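Local coordinates for protein ComZ (Thermus thermophilus, PDB 6QVI) that is a competence-associated pilin with a beta-solenoid domain and probably acts as a DNA receptor at the tip of the pilus, at residues A[298-308]-A[371-379]; A[394-402]-A[502-510]. One frame throughout, in Å; residues are numbered along the deposited sequence.

In the fold
Both interactions belong to the beta-solenoid domain and meet at neighbouring strands: 374-377 of interaction 1 runs parallel to 398-406 of interaction 2. Probable backbone hydrogen bonds join them, A402 N to V374 O (2.9 Å) and L376 N to A402 O (2.7 Å). Interaction 1 pairs two strands by a backbone ladder, with a salt bridge beside V375 on one face and aliphatic side chains, such as L304 and L376, on the other; its centre lies about 24 Å from the centre of the chain, and it is partly buried. Interaction 2, about 13 Å from that centre and more buried, lays a loop without regular structure against a strand, mostly by apolar and van der Waals contact.

Interaction 1 of 2, residues A[298-308]-A[371-379]; sequences LQGKAALRIQR and FGDVVLEGI
The carbonyl O of L298, in helix 294-301, rests on CG1 of V375 at 3.7 Å, and the same methyl is met by CB of A302. Q299 reaches out with its chain extended beyond CG and sends NE2 to OE1 of E377 in a weak hydrogen bond of 3.5 Å, the two side chains crossing at about a right angle. After the turn, D373 O is shared by two backbone donors, A303 N at 2.7 Å and L304 N at 3.3 Å, the first in the carbonyl plane and the second tilted from it. From here strands 304-308 and 374-377 run parallel, their axes 1° apart, consistent with the stacked strands of a beta-solenoid. L304 O accepts from V375 N at 2.9 Å, and the side chain of L304 lies alongside V374. R305 points to the same face as V375, Q307 and E377: with CG trans to the backbone N (chi1 162°) and the chain straight to NE, it places NE 2.9 Å from E377 OE2 in a salt bridge, the guanidinium and carboxylate nearly coplanar. CG of Q299 lies over one face of this guanidinium, toward its rim. A leucine at R305 would probably leave the E377 carboxylate without its charged mate, facing the Q307 oxygen. I306 takes a bond from E377 N and gives one to V375 O, while its side chain joins L376 on the aliphatic face. OE1 of Q307, close to the E377 carboxylate but an acceptor too, receives R305 NH2 from above its amide plane at 3.1 Å. CB of R308 packs on I379 CG1. Around this pair, strand 312-317 lies antiparallel along 304-309, strand 398-406 follows 374-377 on its other side, and L336 of strand 335-337 touches L376 and I379.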
loop_
_atom_site.group_PDB
_atom_site.type_symbol
_atom_site.label_atom_id
_atom_site.label_comp_id
_atom_site.label_asym_id
_atom_site.label_seq_id
_atom_site.Cartn_x
_atom_site.Cartn_y
_atom_site.Cartn_z
ATOM N N LEU A 298 -16.872 -7.280 -4.439
ATOM C CA LEU A 298 -17.603 -6.565 -3.416
ATOM C C LEU A 298 -18.980 -7.101 -3.316
ATOM O O LEU A 298 -19.492 -7.311 -2.257
ATOM C CB LEU A 298 -17.678 -5.103 -3.754
ATOM C CG LEU A 298 -16.351 -4.426 -3.609
ATOM C CD1 LEU A 298 -16.348 -3.152 -4.397
ATOM C CD2 LEU A 298 -16.151 -4.123 -2.157
ATOM N N GLN A 299 -19.580 -7.348 -4.453
ATOM C CA GLN A 299 -20.908 -7.867 -4.484
ATOM C C GLN A 299 -20.988 -9.189 -3.789
ATOM O O GLN A 299 -21.890 -9.435 -3.019
ATOM C CB GLN A 299 -21.347 -8.036 -5.918
ATOM C CG GLN A 299 -21.825 -6.777 -6.587
ATOM C CD GLN A 299 -21.929 -6.933 -8.066
ATOM O OE1 GLN A 299 -21.478 -7.900 -8.618
ATOM N NE2 GLN A 299 -22.520 -5.977 -8.713
ATOM N N GLY A 300 -20.041 -10.059 -4.077
ATOM C CA GLY A 300 -20.026 -11.365 -3.492
ATOM C C GLY A 300 -19.545 -11.480 -2.080
ATOM O O GLY A 300 -19.920 -12.396 -1.406
ATOM N N LYS A 301 -18.727 -10.572 -1.608
ATOM C CA LYS A 301 -18.252 -10.708 -0.254
ATOM C C LYS A 301 -18.938 -9.803 0.723
ATOM O O LYS A 301 -18.594 -9.753 1.878
ATOM C CB LYS A 301 -16.763 -10.484 -0.208
ATOM C CG LYS A 301 -15.980 -11.754 -0.425
ATOM C CD LYS A 301 -14.579 -11.636 0.123
ATOM C CE LYS A 301 -14.352 -12.573 1.288
ATOM N NZ LYS A 301 -13.522 -11.946 2.357
ATOM N N ALA A 302 -19.931 -9.091 0.259
ATOM C CA ALA A 302 -20.647 -8.178 1.099
ATOM C C ALA A 302 -21.505 -8.850 2.100
ATOM O O ALA A 302 -22.141 -9.828 1.815
ATOM C CB ALA A 302 -21.516 -7.326 0.248
ATOM N N ALA A 303 -21.544 -8.292 3.284
ATOM C CA ALA A 303 -22.379 -8.815 4.315
ATOM C C ALA A 303 -23.726 -8.223 4.056
ATOM O O ALA A 303 -24.698 -8.918 3.955
ATOM C CB ALA A 303 -21.882 -8.373 5.657
ATOM N N LEU A 304 -23.763 -6.911 3.949
ATOM C CA LEU A 304 -24.972 -6.190 3.687
ATOM C C LEU A 304 -24.822 -5.617 2.320
ATOM O O LEU A 304 -23.890 -4.925 2.065
ATOM C CB LEU A 304 -25.098 -5.062 4.685
ATOM C CG LEU A 304 -26.459 -4.423 4.856
ATOM C CD1 LEU A 304 -26.583 -3.216 3.981
ATOM C CD2 LEU A 304 -27.506 -5.413 4.449
ATOM N N ARG A 305 -25.748 -5.897 1.433
ATOM C CA ARG A 305 -25.656 -5.368 0.104
ATOM C C ARG A 305 -27.012 -5.017 -0.413
ATOM O O ARG A 305 -27.847 -5.859 -0.506
ATOM C CB ARG A 305 -25.053 -6.395 -0.801
ATOM C CG ARG A 305 -25.321 -6.101 -2.237
ATOM C CD ARG A 305 -24.252 -6.676 -3.098
ATOM N NE ARG A 305 -24.669 -6.693 -4.468
ATOM C CZ ARG A 305 -25.069 -7.778 -5.071
ATOM N NH1 ARG A 305 -25.073 -8.893 -4.410
ATOM N NH2 ARG A 305 -25.437 -7.753 -6.317
ATOM N N ILE A 306 -27.214 -3.759 -0.773
ATOM C CA ILE A 306 -28.484 -3.272 -1.266
ATOM C C ILE A 306 -28.356 -2.621 -2.604
ATOM O O ILE A 306 -27.460 -1.879 -2.809
ATOM C CB ILE A 306 -28.994 -2.186 -0.344
ATOM C CG1 ILE A 306 -28.960 -2.668 1.080
ATOM C CG2 ILE A 306 -30.415 -1.824 -0.672
ATOM C CD1 ILE A 306 -29.692 -1.752 2.002
ATOM N N GLN A 307 -29.265 -2.888 -3.517
ATOM C CA GLN A 307 -29.196 -2.279 -4.818
ATOM C C GLN A 307 -30.353 -1.370 -5.006
ATOM O O GLN A 307 -31.343 -1.498 -4.363
ATOM C CB GLN A 307 -29.297 -3.305 -5.915
ATOM C CG GLN A 307 -28.516 -4.562 -5.704
ATOM C CD GLN A 307 -28.059 -5.133 -7.001
ATOM O OE1 GLN A 307 -26.883 -5.192 -7.264
ATOM N NE2 GLN A 307 -28.987 -5.536 -7.826
ATOM N N ARG A 308 -30.236 -0.466 -5.949
ATOM C CA ARG A 308 -31.303 0.443 -6.197
ATOM C C ARG A 308 -31.395 0.878 -7.597
ATOM O O ARG A 308 -30.680 1.719 -8.026
ATOM C CB ARG A 308 -31.133 1.670 -5.377
ATOM C CG ARG A 308 -32.023 2.760 -5.875
ATOM C CD ARG A 308 -32.202 3.788 -4.815
ATOM N NE ARG A 308 -32.158 5.098 -5.412
ATOM C CZ ARG A 308 -33.132 5.972 -5.294
ATOM N NH1 ARG A 308 -34.236 5.663 -4.634
ATOM N NH2 ARG A 308 -33.041 7.153 -5.863
ATOM N N PHE A 371 -20.346 -4.061 10.998
ATOM C CA PHE A 371 -19.990 -5.456 11.237
ATOM C C PHE A 371 -19.952 -6.172 9.923
ATOM O O PHE A 371 -20.967 -6.401 9.319
ATOM C CB PHE A 371 -21.031 -6.109 12.109
ATOM C CG PHE A 371 -21.525 -5.241 13.211
ATOM C CD1 PHE A 371 -22.266 -4.127 12.942
ATOM C CD2 PHE A 371 -21.264 -5.565 14.510
ATOM C CE1 PHE A 371 -22.731 -3.333 13.955
ATOM C CE2 PHE A 371 -21.723 -4.778 15.529
ATOM C CZ PHE A 371 -22.461 -3.661 15.250
ATOM N N GLY A 372 -18.750 -6.474 9.436
ATOM C CA GLY A 372 -18.545 -7.006 8.117
ATOM C C GLY A 372 -18.560 -5.860 7.130
ATOM O O GLY A 372 -18.590 -4.685 7.502
ATOM N N ASP A 373 -18.571 -6.205 5.852
ATOM C CA ASP A 373 -18.519 -5.202 4.799
ATOM C C ASP A 373 -19.903 -4.928 4.208
ATOM O O ASP A 373 -20.680 -5.851 3.947
ATOM C CB ASP A 373 -17.545 -5.669 3.723
ATOM C CG ASP A 373 -16.157 -6.004 4.297
ATOM O OD1 ASP A 373 -15.255 -5.142 4.232
ATOM O OD2 ASP A 373 -15.967 -7.130 4.829
ATOM N N VAL A 374 -20.183 -3.672 3.925
ATOM C CA VAL A 374 -21.462 -3.272 3.385
ATOM C C VAL A 374 -21.343 -2.466 2.119
ATOM O O VAL A 374 -20.593 -1.549 2.073
ATOM C CB VAL A 374 -22.257 -2.469 4.424
ATOM C CG1 VAL A 374 -21.381 -1.979 5.533
ATOM C CG2 VAL A 374 -22.954 -1.287 3.819
ATOM N N VAL A 375 -22.096 -2.812 1.090
ATOM C CA VAL A 375 -22.054 -2.053 -0.139
ATOM C C VAL A 375 -23.423 -1.690 -0.641
ATOM O O VAL A 375 -24.251 -2.541 -0.789
ATOM C CB VAL A 375 -21.255 -2.754 -1.240
ATOM C CG1 VAL A 375 -21.040 -4.179 -0.903
ATOM C CG2 VAL A 375 -21.932 -2.663 -2.577
ATOM N N LEU A 376 -23.613 -0.406 -0.925
ATOM C CA LEU A 376 -24.847 0.156 -1.423
ATOM C C LEU A 376 -24.682 0.560 -2.842
ATOM O O LEU A 376 -23.937 1.424 -3.116
ATOM C CB LEU A 376 -25.158 1.394 -0.639
ATOM C CG LEU A 376 -24.797 1.201 0.802
ATOM C CD1 LEU A 376 -25.089 2.436 1.597
ATOM C CD2 LEU A 376 -25.564 0.041 1.352
ATOM N N GLU A 377 -25.390 -0.052 -3.759
ATOM C CA GLU A 377 -25.249 0.316 -5.136
ATOM C C GLU A 377 -26.376 1.198 -5.589
ATOM O O GLU A 377 -27.501 0.897 -5.349
ATOM C CB GLU A 377 -25.225 -0.922 -6.009
ATOM C CG GLU A 377 -24.241 -1.968 -5.553
ATOM C CD GLU A 377 -24.173 -3.172 -6.461
ATOM O OE1 GLU A 377 -24.001 -3.037 -7.678
ATOM O OE2 GLU A 377 -24.284 -4.278 -5.946
ATOM N N GLY A 378 -26.056 2.288 -6.257
ATOM C CA GLY A 378 -27.043 3.215 -6.763
ATOM C C GLY A 378 -27.586 4.059 -5.656
ATOM O O GLY A 378 -28.698 4.491 -5.687
ATOM N N ILE A 379 -26.741 4.343 -4.704
ATOM C CA ILE A 379 -27.116 5.068 -3.500
ATOM C C ILE A 379 -25.953 5.991 -3.191
ATOM O O ILE A 379 -24.798 5.597 -3.362
ATOM C CB ILE A 379 -27.372 4.112 -2.317
ATOM C CG1 ILE A 379 -28.732 3.414 -2.455
ATOM C CG2 ILE A 379 -27.244 4.848 -0.982
ATOM C CD1 ILE A 379 -28.955 2.329 -1.411
#

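Interaction 2 of 2, residues A[394-402]-A[502-510]; sequences GSAKSATLA and ENRPALLPS
T400 and L508 meet methyl to methyl, CG2 against CD2 at 3.7 Å, where the loop after strand 491-496 lies over strand 398-406 of the beta-solenoid. The two side chains cross at a slant. The other branch of T400 reaches P505: OG1 lies 3.7 Å from CB of P505, and the two side chains cross at about a right angle, while CB of L507 packs against the same oxygen at 3.9 Å. P505 also touches the strand backbone, with CB 3.7 Å from A399 O. Further toward the start of the strand, S398 sets its CB against OD1 of N503 at 3.6 Å; its OG is turned between the backbone N and the carbonyl carbon (chi1 71°), which brings it over the R504 carbonyl. CB of A396 rests against CA of N503, at the outer end of the contact. With CG trans to the backbone N (chi1 -171°), the amide of N503 reaches toward the strand, and OD1 comes to 3.3 Å from K397 O, two acceptors side by side, so packing rather than bonding accounts for this approach. Two of the polar groups are bonded outside the contact: ND2 of N503 to N430 O, and OG1 of T400 to OD1 of D373, the latter tying this strand to the residue just before its neighbour, 374-377. The loop itself is shaped by a type I turn from P505 to L508, closed by L508 N bonding to P505 O at 3.1 Å; it presents P505, L507 and L508 to T400 together. L507 extends the packing to helix 294-301, touching L298 and K301, and its carbonyl O accepts a hydrogen bond from the indole NE1 of W294.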
loop_
_atom_site.group_PDB
_atom_site.type_symbol
_atom_site.label_atom_id
_atom_site.label_comp_id
_atom_site.label_asym_id
_atom_site.label_seq_id
_atom_site.Cartn_x
_atom_site.Cartn_y
_atom_site.Cartn_z
ATOM N N GLY A 394 -15.542 -10.093 12.318
ATOM C CA GLY A 394 -15.221 -11.257 13.113
ATOM C C GLY A 394 -14.014 -11.033 14.001
ATOM O O GLY A 394 -14.124 -10.420 15.068
ATOM N N SER A 395 -12.851 -11.522 13.559
ATOM C CA SER A 395 -11.616 -11.394 14.332
ATOM C C SER A 395 -10.998 -10.006 14.177
ATOM O O SER A 395 -10.709 -9.327 15.171
ATOM C CB SER A 395 -10.616 -12.473 13.904
ATOM O OG SER A 395 -11.086 -13.768 14.230
ATOM N N ALA A 396 -10.748 -9.596 12.934
ATOM C CA ALA A 396 -10.098 -8.322 12.657
ATOM C C ALA A 396 -11.048 -7.157 12.904
ATOM O O ALA A 396 -12.270 -7.280 12.778
ATOM C CB ALA A 396 -9.578 -8.285 11.222
ATOM N N LYS A 397 -10.466 -6.014 13.258
ATOM C CA LYS A 397 -11.224 -4.795 13.534
ATOM C C LYS A 397 -11.173 -3.828 12.351
ATOM O O LYS A 397 -10.741 -2.680 12.454
ATOM C CB LYS A 397 -10.704 -4.136 14.811
ATOM C CG LYS A 397 -10.711 -5.051 16.033
ATOM C CD LYS A 397 -10.511 -4.241 17.317
ATOM C CE LYS A 397 -10.299 -5.125 18.539
ATOM N NZ LYS A 397 -9.803 -4.334 19.709
ATOM N N SER A 398 -11.691 -4.288 11.222
ATOM C CA SER A 398 -11.675 -3.486 10.014
ATOM C C SER A 398 -12.948 -3.790 9.248
ATOM O O SER A 398 -13.630 -4.783 9.505
ATOM C CB SER A 398 -10.416 -3.737 9.162
ATOM O OG SER A 398 -10.429 -5.004 8.534
ATOM N N ALA A 399 -13.294 -2.903 8.338
ATOM C CA ALA A 399 -14.503 -3.111 7.557
ATOM C C ALA A 399 -14.492 -2.110 6.417
ATOM O O ALA A 399 -13.648 -1.212 6.363
ATOM C CB ALA A 399 -15.753 -2.969 8.423
ATOM N N THR A 400 -15.471 -2.239 5.526
ATOM C CA THR A 400 -15.570 -1.370 4.367
ATOM C C THR A 400 -17.016 -0.958 4.158
ATOM O O THR A 400 -17.941 -1.739 4.401
ATOM C CB THR A 400 -15.078 -2.070 3.099
ATOM O OG1 THR A 400 -13.846 -2.746 3.378
ATOM C CG2 THR A 400 -14.854 -1.080 1.983
ATOM N N LEU A 401 -17.185 0.272 3.675
ATOM C CA LEU A 401 -18.440 0.799 3.180
ATOM C C LEU A 401 -18.214 1.097 1.713
ATOM O O LEU A 401 -17.351 1.920 1.374
ATOM C CB LEU A 401 -18.828 2.093 3.883
ATOM C CG LEU A 401 -20.237 2.667 3.661
ATOM C CD1 LEU A 401 -20.398 3.856 4.618
ATOM C CD2 LEU A 401 -20.628 3.036 2.177
ATOM N N ALA A 402 -19.016 0.500 0.846
ATOM C CA ALA A 402 -18.932 0.822 -0.567
ATOM C C ALA A 402 -20.206 1.521 -0.993
ATOM O O ALA A 402 -21.306 1.064 -0.670
ATOM C CB ALA A 402 -18.733 -0.418 -1.420
ATOM N N GLU A 502 -2.343 -7.261 7.923
ATOM C CA GLU A 502 -3.412 -7.802 8.749
ATOM C C GLU A 502 -4.151 -6.622 9.338
ATOM O O GLU A 502 -3.538 -5.613 9.670
ATOM C CB GLU A 502 -2.888 -8.752 9.845
ATOM C CG GLU A 502 -2.151 -8.147 11.083
ATOM C CD GLU A 502 -0.624 -8.107 10.946
ATOM O OE1 GLU A 502 0.092 -8.869 11.668
ATOM O OE2 GLU A 502 -0.147 -7.407 10.054
ATOM N N ASN A 503 -5.464 -6.762 9.487
ATOM C CA ASN A 503 -6.307 -5.710 10.048
ATOM C C ASN A 503 -6.321 -4.473 9.131
ATOM O O ASN A 503 -6.385 -3.328 9.587
ATOM C CB ASN A 503 -5.840 -5.367 11.477
ATOM C CG ASN A 503 -6.776 -4.439 12.205
ATOM O OD1 ASN A 503 -7.765 -3.961 11.644
ATOM N ND2 ASN A 503 -6.474 -4.175 13.462
ATOM N N ARG A 504 -6.252 -4.713 7.825
ATOM C CA ARG A 504 -6.433 -3.780 6.717
ATOM C C ARG A 504 -7.741 -4.091 6.019
ATOM O O ARG A 504 -7.974 -5.269 5.714
ATOM C CB ARG A 504 -5.281 -3.945 5.740
ATOM C CG ARG A 504 -5.410 -3.288 4.403
ATOM C CD ARG A 504 -4.068 -2.750 3.932
ATOM N NE ARG A 504 -4.111 -2.499 2.494
ATOM C CZ ARG A 504 -4.555 -1.374 1.933
ATOM N NH1 ARG A 504 -5.008 -0.363 2.678
ATOM N NH2 ARG A 504 -4.553 -1.258 0.611
ATOM N N PRO A 505 -8.597 -3.099 5.688
ATOM C CA PRO A 505 -9.880 -3.450 5.069
ATOM C C PRO A 505 -9.687 -4.324 3.839
ATOM O O PRO A 505 -9.145 -3.878 2.820
ATOM C CB PRO A 505 -10.480 -2.086 4.711
ATOM C CG PRO A 505 -9.901 -1.154 5.705
ATOM C CD PRO A 505 -8.509 -1.657 5.990
ATOM N N ALA A 506 -10.147 -5.579 3.950
ATOM C CA ALA A 506 -9.942 -6.574 2.902
ATOM C C ALA A 506 -10.438 -6.080 1.540
ATOM O O ALA A 506 -9.856 -6.434 0.497
ATOM C CB ALA A 506 -10.633 -7.887 3.280
ATOM N N LEU A 507 -11.534 -5.296 1.501
ATOM C CA LEU A 507 -12.061 -5.048 0.169
ATOM C C LEU A 507 -11.506 -3.772 -0.468
ATOM O O LEU A 507 -11.966 -3.371 -1.548
ATOM C CB LEU A 507 -13.592 -5.043 0.181
ATOM C CG LEU A 507 -14.255 -6.320 0.717
ATOM C CD1 LEU A 507 -15.779 -6.023 0.797
ATOM C CD2 LEU A 507 -13.955 -7.626 -0.024
ATOM N N LEU A 508 -10.446 -3.249 0.064
ATOM C CA LEU A 508 -9.716 -2.145 -0.528
ATOM C C LEU A 508 -8.613 -2.693 -1.444
ATOM O O LEU A 508 -8.269 -3.868 -1.375
ATOM C CB LEU A 508 -9.094 -1.302 0.584
ATOM C CG LEU A 508 -9.858 -0.130 1.173
ATOM C CD1 LEU A 508 -9.697 1.120 0.317
ATOM C CD2 LEU A 508 -11.313 -0.500 1.310
ATOM N N PRO A 509 -8.086 -1.892 -2.368
ATOM C CA PRO A 509 -6.983 -2.372 -3.212
ATOM C C PRO A 509 -5.682 -2.498 -2.418
ATOM O O PRO A 509 -5.409 -1.695 -1.522
ATOM C CB PRO A 509 -6.867 -1.291 -4.294
ATOM C CG PRO A 509 -8.161 -0.544 -4.238
ATOM C CD PRO A 509 -8.590 -0.584 -2.812
ATOM N N SER A 510 -4.881 -3.525 -2.732
ATOM C CA SER A 510 -3.518 -3.599 -2.191
ATOM C C SER A 510 -2.539 -3.538 -3.376
ATOM O O SER A 510 -2.133 -4.564 -3.926
ATOM C CB SER A 510 -3.312 -4.857 -1.297
ATOM O OG SER A 510 -2.861 -5.977 -2.044
#